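Local coordinates for protein alcohol dehydrogenase, zinc-containing (Thermotoga maritima, PDB 1VJ0) that is probably a zinc-dependent oxidoreductase of the medium-chain alcohol dehydrogenase family, carrying two bound zinc ions in each chain, at residues 115-118 against 119-123; 183-186 against 187-191; 330-333 against 334-338. One frame throughout, in Å; residues are numbered along the deposited sequence.

How the contacts relate
Following the chain from its N terminus, contact 1 comes first, closing the tight turn of residues 115-123 at the zinc-binding loop. Contact 2 lies toward the C-terminal part of helix 170-188 and the residues after it, contact 3 within helix 329-340. The three follow in series; none nests within or crosses another. Contacts 2 and 3 touch: Tyr184 CB lies 3.1 Å from Thr335 OG1, and His185 stacks on His331, so the two helices are packed together, with helix 170-188 also touching strand 268-273. Contact 1 stands apart, its centre about 19 Å from that of contact 2, yet Val120 packs on Val333 of the second subunit, bringing contacts 1 and 3 together across the assembly.

Contact 1 of 3, residues 115-118 against 119-123; sequences CYWC and KVSKE. With ZN (zinc ion), chain E.
Trp117 and Tyr116, on the short helix 116-119, meet the residues that follow them within one tight turn. The Tyr116 ring lies across Val120 at about a right angle, with CE1 3.7 Å from Val120 CG1, and CB of Val120 makes an off-centre CH-pi contact with the ring. Across the ring, at CE2, it approaches Ser121 CB. Tyr116 CG stands anti to its backbone N (chi1 177°), which brings the ring back to both side chains. With an alanine in its place, Val120 and Ser121 would probably lose their ring neighbour and Arg266 of the third subunit its cation-pi partner. The carbonyl of Tyr116 is gripped twice, by Val120 N at 2.8 Å and by Ser121 N at 2.9 Å, the first from above the carbonyl plane.

Trp117 turns its five-membered ring to Glu123: CD1 lies 3.5 Å from OE1, which sits at the ring edge with the carboxylate plane only 20° from the indole. Serine suits position 121 because its hydroxyl donates to Glu123 OE1 (OG to OE1 2.7 Å), helping to hold the carboxylate there; Arg289 of the third subunit forms a salt bridge with the same oxygen, while indole NE1 donates to Arg290 O of that subunit. Lys119 N donates to Cys115 O, and Lys119 CB lies near that oxygen; its NZ goes on to Gly113 O and to Asp160 of the second subunit.

At the start of the helix, Cys115 is the N-cap, its SG accepting from Cys118 N at 3.4 Å. Both sulfurs bind zinc, Cys115 SG at 2.4 Å and Cys118 SG at 2.3 Å, with Cys112 and Cys127 completing the four-cysteine site, the structural zinc lobe typical of zinc-containing alcohol dehydrogenases.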
loop_
_atom_site.group_PDB
_atom_site.type_symbol
_atom_site.label_atom_id
_atom_site.label_comp_id
_atom_site.label_asym_id
_atom_site.label_seq_id
_atom_site.Cartn_x
_atom_site.Cartn_y
_atom_site.Cartn_z
ATOM N N CYS A 115 -2.127 -11.734 -20.782
ATOM C CA CYS A 115 -0.698 -11.634 -20.629
ATOM C C CYS A 115 -0.299 -11.401 -19.175
ATOM O O CYS A 115 -1.151 -11.252 -18.279
ATOM C CB CYS A 115 -0.153 -10.521 -21.511
ATOM S SG CYS A 115 -0.607 -8.912 -20.920
ATOM N N TYR A 116 1.001 -11.358 -18.953
ATOM C CA TYR A 116 1.583 -11.080 -17.648
ATOM C C TYR A 116 1.003 -9.812 -17.039
ATOM O O TYR A 116 0.690 -9.768 -15.854
ATOM C CB TYR A 116 3.094 -10.934 -17.747
ATOM C CG TYR A 116 3.808 -10.558 -16.453
ATOM C CD1 TYR A 116 4.182 -11.532 -15.520
ATOM C CD2 TYR A 116 4.052 -9.245 -16.143
ATOM C CE1 TYR A 116 4.810 -11.188 -14.346
ATOM C CE2 TYR A 116 4.660 -8.892 -14.978
ATOM C CZ TYR A 116 5.054 -9.843 -14.081
ATOM O OH TYR A 116 5.731 -9.447 -12.927
ATOM N N TRP A 117 0.905 -8.760 -17.845
ATOM C CA TRP A 117 0.468 -7.493 -17.305
ATOM C C TRP A 117 -1.016 -7.482 -16.994
ATOM O O TRP A 117 -1.411 -6.915 -15.949
ATOM C CB TRP A 117 0.867 -6.329 -18.197
ATOM C CG TRP A 117 2.336 -6.061 -18.212
ATOM C CD1 TRP A 117 3.053 -5.302 -17.332
ATOM C CD2 TRP A 117 3.285 -6.573 -19.150
ATOM N NE1 TRP A 117 4.383 -5.294 -17.685
ATOM C CE2 TRP A 117 4.555 -6.046 -18.801
ATOM C CE3 TRP A 117 3.191 -7.410 -20.283
ATOM C CZ2 TRP A 117 5.722 -6.362 -19.504
ATOM C CZ3 TRP A 117 4.377 -7.723 -20.982
ATOM C CH2 TRP A 117 5.592 -7.170 -20.608
ATOM N N CYS A 118 -1.831 -8.036 -17.890
ATOM C CA CYS A 118 -3.258 -8.118 -17.666
ATOM C C CYS A 118 -3.588 -9.077 -16.500
ATOM O O CYS A 118 -4.497 -8.824 -15.750
ATOM C CB CYS A 118 -3.969 -8.599 -18.899
ATOM S SG CYS A 118 -3.960 -7.439 -20.322
ATOM N N LYS A 119 -2.857 -10.176 -16.350
ATOM C CA LYS A 119 -3.281 -11.246 -15.416
ATOM C C LYS A 119 -2.426 -11.446 -14.166
ATOM O O LYS A 119 -2.920 -11.987 -13.188
ATOM C CB LYS A 119 -3.428 -12.587 -16.141
ATOM C CG LYS A 119 -4.727 -12.686 -16.975
ATOM C CD LYS A 119 -5.916 -12.961 -16.007
ATOM C CE LYS A 119 -7.244 -13.178 -16.705
ATOM N NZ LYS A 119 -7.203 -14.239 -17.770
ATOM N N VAL A 120 -1.161 -11.059 -14.189
ATOM C CA VAL A 120 -0.285 -11.374 -13.086
ATOM C C VAL A 120 0.012 -10.117 -12.319
ATOM O O VAL A 120 -0.248 -10.062 -11.122
ATOM C CB VAL A 120 0.993 -12.067 -13.512
ATOM C CG1 VAL A 120 1.876 -12.330 -12.319
ATOM C CG2 VAL A 120 0.710 -13.416 -14.247
ATOM N N SER A 121 0.556 -9.101 -12.993
ATOM C CA SER A 121 0.866 -7.839 -12.314
ATOM C C SER A 121 -0.324 -6.914 -12.202
ATOM O O SER A 121 -0.249 -5.934 -11.485
ATOM C CB SER A 121 2.046 -7.122 -13.007
ATOM O OG SER A 121 1.612 -6.469 -14.161
ATOM N N LYS A 122 -1.404 -7.172 -12.929
ATOM C CA LYS A 122 -2.629 -6.341 -12.853
ATOM C C LYS A 122 -2.373 -4.866 -13.231
ATOM O O LYS A 122 -2.830 -3.947 -12.558
ATOM C CB LYS A 122 -3.270 -6.482 -11.448
ATOM C CG LYS A 122 -3.712 -7.909 -11.177
ATOM C CD LYS A 122 -4.332 -8.045 -9.767
ATOM C CE LYS A 122 -4.935 -9.428 -9.529
ATOM N NZ LYS A 122 -5.519 -9.480 -8.120
ATOM N N GLU A 123 -1.577 -4.688 -14.294
ATOM C CA GLU A 123 -1.277 -3.409 -14.916
ATOM C C GLU A 123 -1.685 -3.439 -16.391
ATOM O O GLU A 123 -0.841 -3.371 -17.271
ATOM C CB GLU A 123 0.234 -3.153 -14.817
ATOM C CG GLU A 123 0.770 -3.065 -13.402
ATOM C CD GLU A 123 2.277 -3.303 -13.273
ATOM O OE1 GLU A 123 2.893 -4.121 -13.998
ATOM O OE2 GLU A 123 2.855 -2.679 -12.369
HETATM ZN ZN ZN E . -2.529 -8.123 -22.025
#

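Contact 2 of 3, residues 183-186 against 187-191; sequences AYHA and FDEYP
Tyr184 and Asp188, one helical turn apart, meet through ring and carboxylate. Followed outward from Asp188 CB, the contact begins at once: CB lies 3.4 Å from Tyr184 O and 3.5 Å from the ring carbon Tyr184 CE2. CG then runs anti to the backbone N (chi1 -164°), carrying the acid obliquely across the phenol, and its nearest atom there is again CE2. At the tip, Asp188 OD1 comes to 2.8 Å from Tyr184 OH, a weak hydrogen bond; the hydroxyl also bonds Ser193 OG of the fourth subunit, its stronger partner. The ring and carboxylate planes differ by 36°. Aspartate suits the place because its short chain puts OD1 within hydrogen-bonding distance of the phenol one turn back.

On the next face His185 and Glu189 run side by side, pointing the same way. Glu189 OE2 lies in the plane of the imidazole, at its CD2-NE2 edge and 3.6 Å from His185 NE2, with the carboxylate turned 71° against the ring. Glu189 CG, anti to its carbonyl carbon, lies 3.4 Å from His185 O, and the bend at chi2 then turns the carboxylate to the imidazole edge. The other ring nitrogen, ND1, bonds to Val326 O, fixing the imidazole's rotation. Phe187 turns the edge of its ring to the backbone, CD1 lying 3.2 Å from Ala183 O, the same oxygen that accepts from Phe187 N. A large aromatic group suits the place because it reaches Leu272 of strand 268-273 and Ile214 and Ala215 of helix 206-217.

Around this part of helix 170-188, Ala183 also presses on helix 206-217, Ala186 joins Phe187 on Leu272, and Tyr184, His185 and Asp188 lie against helix 329-340.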
loop_
_atom_site.group_PDB
_atom_site.type_symbol
_atom_site.label_atom_id
_atom_site.label_comp_id
_atom_site.label_asym_id
_atom_site.label_seq_id
_atom_site.Cartn_x
_atom_site.Cartn_y
_atom_site.Cartn_z
ATOM N N ALA A 183 -4.357 11.823 -16.083
ATOM C CA ALA A 183 -4.157 12.593 -14.856
ATOM C C ALA A 183 -4.633 11.794 -13.608
ATOM O O ALA A 183 -3.960 11.748 -12.590
ATOM C CB ALA A 183 -4.881 13.971 -14.952
ATOM N N TYR A 184 -5.791 11.141 -13.698
ATOM C CA TYR A 184 -6.235 10.300 -12.599
ATOM C C TYR A 184 -5.204 9.229 -12.259
ATOM O O TYR A 184 -4.839 9.041 -11.082
ATOM C CB TYR A 184 -7.686 9.734 -12.771
ATOM C CG TYR A 184 -7.987 9.030 -11.492
ATOM C CD1 TYR A 184 -8.321 9.748 -10.369
ATOM C CD2 TYR A 184 -7.765 7.673 -11.366
ATOM C CE1 TYR A 184 -8.451 9.135 -9.143
ATOM C CE2 TYR A 184 -7.913 7.040 -10.136
ATOM C CZ TYR A 184 -8.241 7.775 -9.042
ATOM O OH TYR A 184 -8.343 7.136 -7.833
ATOM N N HIS A 185 -4.732 8.501 -13.258
ATOM C CA HIS A 185 -3.725 7.479 -13.073
ATOM C C HIS A 185 -2.566 8.068 -12.243
ATOM O O HIS A 185 -2.028 7.459 -11.292
ATOM C CB HIS A 185 -3.255 6.993 -14.476
ATOM C CG HIS A 185 -2.226 5.904 -14.458
ATOM N ND1 HIS A 185 -1.795 5.272 -15.613
ATOM C CD2 HIS A 185 -1.605 5.276 -13.440
ATOM C CE1 HIS A 185 -0.900 4.352 -15.298
ATOM N NE2 HIS A 185 -0.777 4.319 -13.978
ATOM N N ALA A 186 -2.156 9.267 -12.605
ATOM C CA ALA A 186 -1.014 9.883 -11.960
ATOM C C ALA A 186 -1.186 10.107 -10.495
ATOM O O ALA A 186 -0.240 9.961 -9.724
ATOM C CB ALA A 186 -0.738 11.206 -12.602
ATOM N N PHE A 187 -2.381 10.540 -10.119
ATOM C CA PHE A 187 -2.761 10.754 -8.723
ATOM C C PHE A 187 -3.006 9.460 -7.985
ATOM O O PHE A 187 -2.636 9.343 -6.795
ATOM C CB PHE A 187 -3.975 11.677 -8.662
ATOM C CG PHE A 187 -3.627 13.131 -8.857
ATOM C CD1 PHE A 187 -3.553 13.684 -10.124
ATOM C CD2 PHE A 187 -3.404 13.966 -7.745
ATOM C CE1 PHE A 187 -3.206 15.036 -10.301
ATOM C CE2 PHE A 187 -3.087 15.302 -7.897
ATOM C CZ PHE A 187 -2.955 15.839 -9.222
ATOM N N ASP A 188 -3.548 8.470 -8.681
ATOM C CA ASP A 188 -3.867 7.171 -8.086
ATOM C C ASP A 188 -2.599 6.444 -7.670
ATOM O O ASP A 188 -2.649 5.596 -6.798
ATOM C CB ASP A 188 -4.609 6.311 -9.103
ATOM C CG ASP A 188 -5.306 5.151 -8.498
ATOM O OD1 ASP A 188 -6.171 5.343 -7.604
ATOM O OD2 ASP A 188 -5.079 3.994 -8.915
ATOM N N GLU A 189 -1.465 6.756 -8.294
ATOM C CA GLU A 189 -0.200 6.087 -7.926
ATOM C C GLU A 189 0.378 6.572 -6.576
ATOM O O GLU A 189 1.214 5.901 -5.986
ATOM C CB GLU A 189 0.846 6.286 -9.026
ATOM C CG GLU A 189 0.553 5.541 -10.298
ATOM C CD GLU A 189 0.487 4.031 -10.078
ATOM O OE1 GLU A 189 1.371 3.450 -9.406
ATOM O OE2 GLU A 189 -0.494 3.434 -10.516
ATOM N N TYR A 190 -0.055 7.727 -6.101
ATOM C CA TYR A 190 0.396 8.276 -4.804
ATOM C C TYR A 190 -0.080 7.395 -3.623
ATOM O O TYR A 190 -1.268 7.152 -3.499
ATOM C CB TYR A 190 -0.194 9.673 -4.628
ATOM C CG TYR A 190 0.356 10.423 -3.436
ATOM C CD1 TYR A 190 1.704 10.762 -3.379
ATOM C CD2 TYR A 190 -0.469 10.873 -2.434
ATOM C CE1 TYR A 190 2.216 11.480 -2.313
ATOM C CE2 TYR A 190 0.024 11.603 -1.348
ATOM C CZ TYR A 190 1.360 11.881 -1.283
ATOM O OH TYR A 190 1.861 12.609 -0.251
ATOM N N PRO A 191 0.833 6.893 -2.803
ATOM C CA PRO A 191 0.468 5.870 -1.811
ATOM C C PRO A 191 -0.153 6.372 -0.495
ATOM O O PRO A 191 -0.276 5.603 0.393
ATOM C CB PRO A 191 1.810 5.160 -1.557
ATOM C CG PRO A 191 2.842 6.212 -1.768
ATOM C CD PRO A 191 2.296 7.107 -2.856
#

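Contact 3 of 3, residues 330-333 against 334-338; sequences SHFV and KTVSI
Thr335 folds its hydroxyl back onto the carbonyl of His331, one turn earlier: OG1 stands anti to its own carbonyl carbon and beside the backbone N (chi1 -65°), and from there donates to His331 O at 2.7 Å. The same oxygen takes the helical bond from Thr335 N, also short at 2.8 Å, and the two donors arrive from opposite faces of the carbonyl plane. Threonine suits this buried position because its hydroxyl is satisfied within the helix while the methyl CG2 takes the site anti to N.

Lys334 runs back along Ser330 O in an extended chain, with Lys334 CG 3.3 Å from that oxygen and the methylene run following the backbone toward Ser330. Lys334 NZ gives a proton to a water at 2.7 Å, which in turn donates to Ser330 OG at 2.9 Å. The hydroxyl itself is bonded to Asp328.

These are bonds along helix 329-340, which follows the last strand of the six-stranded parallel sheet of the Rossmann-type domain. The helix packs on helix 170-188 through Thr335 and Lys334, and Ser337 OG reaches Glu221 of the fourth subunit.

Phe332 and Val336 point the same way, with Phe332 CE1 4.0 Å from Val336 CG2; CG of the phenylalanine is anti to its N (chi1 164°), aiming the ring along the helix toward the valine. Both apolar side chains press on Leu162 of strand 161-164.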
loop_
_atom_site.group_PDB
_atom_site.type_symbol
_atom_site.label_atom_id
_atom_site.label_comp_id
_atom_site.label_asym_id
_atom_site.label_seq_id
_atom_site.Cartn_x
_atom_site.Cartn_y
_atom_site.Cartn_z
ATOM N N SER A 330 -10.100 0.841 -14.471
ATOM C CA SER A 330 -10.285 1.356 -13.129
ATOM C C SER A 330 -10.104 2.879 -13.113
ATOM O O SER A 330 -10.866 3.603 -12.474
ATOM C CB SER A 330 -9.370 0.663 -12.094
ATOM O OG SER A 330 -7.991 1.093 -12.227
ATOM N N HIS A 331 -9.130 3.394 -13.843
ATOM C CA HIS A 331 -8.942 4.818 -13.890
ATOM C C HIS A 331 -10.095 5.511 -14.611
ATOM O O HIS A 331 -10.520 6.617 -14.211
ATOM C CB HIS A 331 -7.628 5.172 -14.590
ATOM C CG HIS A 331 -6.428 4.531 -13.993
ATOM N ND1 HIS A 331 -5.528 3.803 -14.747
ATOM C CD2 HIS A 331 -5.991 4.458 -12.707
ATOM C CE1 HIS A 331 -4.558 3.351 -13.957
ATOM N NE2 HIS A 331 -4.817 3.726 -12.713
ATOM N N PHE A 332 -10.555 4.877 -15.687
ATOM C CA PHE A 332 -11.730 5.314 -16.478
ATOM C C PHE A 332 -12.981 5.591 -15.592
ATOM O O PHE A 332 -13.565 6.677 -15.576
ATOM C CB PHE A 332 -11.969 4.254 -17.595
ATOM C CG PHE A 332 -13.320 4.327 -18.264
ATOM C CD1 PHE A 332 -13.693 5.416 -19.023
ATOM C CD2 PHE A 332 -14.208 3.311 -18.116
ATOM C CE1 PHE A 332 -14.968 5.441 -19.645
ATOM C CE2 PHE A 332 -15.478 3.348 -18.713
ATOM C CZ PHE A 332 -15.837 4.412 -19.465
ATOM N N VAL A 333 -13.356 4.598 -14.816
ATOM C CA VAL A 333 -14.537 4.692 -13.990
ATOM C C VAL A 333 -14.371 5.812 -12.948
ATOM O O VAL A 333 -15.274 6.639 -12.725
ATOM C CB VAL A 333 -14.754 3.300 -13.313
ATOM C CG1 VAL A 333 -15.598 3.394 -12.064
ATOM C CG2 VAL A 333 -15.303 2.321 -14.297
ATOM N N LYS A 334 -13.216 5.862 -12.307
ATOM C CA LYS A 334 -13.008 6.873 -11.272
ATOM C C LYS A 334 -12.922 8.282 -11.846
ATOM O O LYS A 334 -13.325 9.270 -11.217
ATOM C CB LYS A 334 -11.782 6.527 -10.433
ATOM C CG LYS A 334 -11.877 5.172 -9.795
ATOM C CD LYS A 334 -10.580 4.719 -9.134
ATOM C CE LYS A 334 -10.724 3.257 -8.675
ATOM N NZ LYS A 334 -9.428 2.557 -8.245
ATOM N N THR A 335 -12.390 8.387 -13.054
ATOM C CA THR A 335 -12.339 9.687 -13.761
ATOM C C THR A 335 -13.749 10.159 -14.120
ATOM O O THR A 335 -14.078 11.333 -13.952
ATOM C CB THR A 335 -11.493 9.550 -15.030
ATOM O OG1 THR A 335 -10.134 9.263 -14.652
ATOM C CG2 THR A 335 -11.457 10.846 -15.831
ATOM N N VAL A 336 -14.577 9.258 -14.634
ATOM C CA VAL A 336 -15.947 9.598 -14.918
ATOM C C VAL A 336 -16.637 10.072 -13.633
ATOM O O VAL A 336 -17.343 11.081 -13.668
ATOM C CB VAL A 336 -16.696 8.401 -15.571
ATOM C CG1 VAL A 336 -18.189 8.612 -15.599
ATOM C CG2 VAL A 336 -16.142 8.130 -16.951
ATOM N N SER A 337 -16.407 9.409 -12.493
ATOM C CA SER A 337 -17.052 9.863 -11.226
ATOM C C SER A 337 -16.614 11.278 -10.816
ATOM O O SER A 337 -17.461 12.139 -10.512
ATOM C CB SER A 337 -16.839 8.844 -10.092
ATOM O OG SER A 337 -17.397 9.315 -8.859
ATOM N N ILE A 338 -15.307 11.534 -10.823
ATOM C CA ILE A 338 -14.815 12.879 -10.470
ATOM C C ILE A 338 -15.349 13.927 -11.441
ATOM O O ILE A 338 -15.811 15.011 -11.053
ATOM C CB ILE A 338 -13.286 12.899 -10.424
ATOM C CG1 ILE A 338 -12.781 12.088 -9.226
ATOM C CG2 ILE A 338 -12.747 14.321 -10.290
ATOM C CD1 ILE A 338 -11.242 11.729 -9.366
HETATM O O HOH W 1 -7.475 2.955 -10.071
#